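Local coordinates for outer membrane protein OMP121 (PDB 5FQ8) that belongs to the TonB-dependent receptor family of the outer membrane, binds calcium, and probably imports nutrients into the periplasm, at residues K51-E54 against S55-S58. Sequence-based numbering, arbitrary orientation.
Sequences KIAE and SRTS
The backbone N of R56 reaches back to the carbonyl oxygen of A53, an i to i+3 hydrogen bond of 2.9 Å between R56 N and A53 O, with the N-H...O angle 150° and the donor well above the carbonyl plane. R56 itself takes positive phi (59°), the first residue after the helix to leave helical geometry, and this turns the chain off the helix. Its side chain then folds back over the same carbonyl: CG lies anti to the carbonyl carbon of R56 (chi1 -61°) and the chain bends again at chi2 and chi3, laying CD beside A53 O at 3.2 Å, while the guanidinium passes with its edge near that oxygen and NH1 comes 4.2 Å from the CB of A53. NH1 makes its salt bridge with D136 of the plug, and the R56 carbonyl accepts a bond from R254 on the barrel wall. Cutting R56 back to an alanine would take away the guanidinium, and D136 would probably lose this salt-bridge partner, with the A53 carbonyl no longer overlain by CD. One residue earlier, the I52 carbonyl is met by a water that donates to I52 O at 2.8 Å and also to T57 OG1 at 2.8 Å, bridging the last turn of the helix to the loop beyond. S55 OG makes a weak hydrogen bond with N936 of strand 928-941. The whole is a helix C-terminus ended by a residue of positive phi, here an arginine, where the short helix 49-54 of the plug domain passes into a loop lying against the inside of the TonB-dependent receptor barrel.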
ATOM      1  N   LYS B  51     -37.316 -11.775 -26.544  1.00 35.04           N
ATOM      2  CA  LYS B  51     -36.522 -12.989 -26.389  1.00 37.48           C
ATOM      3  C   LYS B  51     -35.326 -12.752 -25.489  1.00 35.51           C
ATOM      4  O   LYS B  51     -34.992 -13.602 -24.653  1.00 35.23           O
ATOM      5  CB  LYS B  51     -36.048 -13.507 -27.741  1.00 45.93           C
ATOM      6  CG  LYS B  51     -37.013 -14.426 -28.396  1.00 38.67           C
ATOM      7  CD  LYS B  51     -36.285 -15.590 -29.002  1.00 40.67           C
ATOM      8  CE  LYS B  51     -35.618 -16.432 -27.932  1.00 42.62           C
ATOM      9  NZ  LYS B  51     -35.013 -17.675 -28.496  1.00 45.58           N
ATOM     10  N   ILE B  52     -34.654 -11.611 -25.663  1.00 38.09           N
ATOM     11  CA  ILE B  52     -33.543 -11.249 -24.786  1.00 28.84           C
ATOM     12  C   ILE B  52     -33.974 -11.354 -23.337  1.00 28.27           C
ATOM     13  O   ILE B  52     -33.281 -11.941 -22.506  1.00 27.86           O
ATOM     14  CB  ILE B  52     -33.050  -9.828 -25.098  1.00 28.40           C
ATOM     15  CG1 ILE B  52     -32.748  -9.656 -26.573  1.00 28.66           C
ATOM     16  CG2 ILE B  52     -31.826  -9.547 -24.305  1.00 38.68           C
ATOM     17  CD1 ILE B  52     -31.512 -10.317 -27.000  1.00 28.35           C
ATOM     18  N   ALA B  53     -35.153 -10.826 -23.028  1.00 28.64           N
ATOM     19  CA  ALA B  53     -35.537 -10.568 -21.656  1.00 28.53           C
ATOM     20  C   ALA B  53     -36.384 -11.653 -21.029  1.00 28.70           C
ATOM     21  O   ALA B  53     -36.453 -11.722 -19.801  1.00 28.53           O
ATOM     22  CB  ALA B  53     -36.293  -9.245 -21.570  1.00 28.87           C
ATOM     23  N   GLU B  54     -37.037 -12.499 -21.823  1.00 38.29           N
ATOM     24  CA  GLU B  54     -37.939 -13.483 -21.240  1.00 40.17           C
ATOM     25  C   GLU B  54     -37.229 -14.363 -20.228  1.00 37.50           C
ATOM     26  O   GLU B  54     -37.846 -14.822 -19.263  1.00 33.22           O
ATOM     27  CB  GLU B  54     -38.565 -14.342 -22.331  1.00 48.16           C
ATOM     28  CG  GLU B  54     -37.556 -15.063 -23.214  1.00 60.17           C
ATOM     29  CD  GLU B  54     -38.172 -16.173 -24.050  1.00 64.04           C
ATOM     30  OE1 GLU B  54     -39.411 -16.319 -24.022  1.00 66.41           O
ATOM     31  OE2 GLU B  54     -37.409 -16.900 -24.728  1.00 67.48           O
ATOM     32  N   SER B  55     -35.925 -14.573 -20.413  1.00 47.99           N
ATOM     33  CA  SER B  55     -35.169 -15.467 -19.553  1.00 46.09           C
ATOM     34  C   SER B  55     -34.899 -14.870 -18.181  1.00 44.60           C
ATOM     35  O   SER B  55     -34.599 -15.619 -17.246  1.00 44.44           O
ATOM     36  CB  SER B  55     -33.862 -15.845 -20.239  1.00 47.72           C
ATOM     37  OG  SER B  55     -33.302 -16.998 -19.640  1.00 54.49           O
ATOM     38  N   ARG B  56     -35.013 -13.548 -18.041  1.00 69.03           N
ATOM     39  CA  ARG B  56     -34.817 -12.822 -16.781  1.00 27.53           C
ATOM     40  C   ARG B  56     -33.429 -13.035 -16.208  1.00 34.12           C
ATOM     41  O   ARG B  56     -33.212 -12.921 -15.000  1.00 27.18           O
ATOM     42  CB  ARG B  56     -35.873 -13.185 -15.729  1.00 27.80           C
ATOM     43  CG  ARG B  56     -37.299 -12.862 -16.116  1.00 28.38           C
ATOM     44  CD  ARG B  56     -37.408 -11.510 -16.784  1.00 28.53           C
ATOM     45  NE  ARG B  56     -37.265 -10.405 -15.851  1.00 32.04           N
ATOM     46  CZ  ARG B  56     -37.224  -9.137 -16.222  1.00 31.12           C
ATOM     47  NH1 ARG B  56     -37.308  -8.826 -17.498  1.00 28.70           N
ATOM     48  NH2 ARG B  56     -37.086  -8.184 -15.324  1.00 30.74           N
ATOM     49  N   THR B  57     -32.474 -13.359 -17.053  1.00 26.75           N
ATOM     50  CA  THR B  57     -31.098 -13.326 -16.613  1.00 38.82           C
ATOM     51  C   THR B  57     -30.688 -11.882 -16.381  1.00 47.36           C
ATOM     52  O   THR B  57     -31.194 -10.966 -17.033  1.00 47.65           O
ATOM     53  CB  THR B  57     -30.216 -13.962 -17.663  1.00 31.11           C
ATOM     54  OG1 THR B  57     -30.181 -13.112 -18.813  1.00 38.61           O
ATOM     55  CG2 THR B  57     -30.786 -15.298 -18.055  1.00 31.73           C
ATOM     56  N   SER B  58     -29.763 -11.675 -15.441  1.00 50.12           N
ATOM     57  CA  SER B  58     -29.266 -10.335 -15.138  1.00 25.66           C
ATOM     58  C   SER B  58     -28.556  -9.702 -16.311  1.00 25.61           C
ATOM     59  O   SER B  58     -28.274  -8.505 -16.281  1.00 25.60           O
ATOM     60  CB  SER B  58     -28.297 -10.387 -13.974  1.00 25.30           C
ATOM     61  OG  SER B  58     -27.031 -10.782 -14.443  1.00 27.36           O
TER
HETATM   62  O   HOH W   1     -32.752 -12.535 -19.789  1.00 41.03           O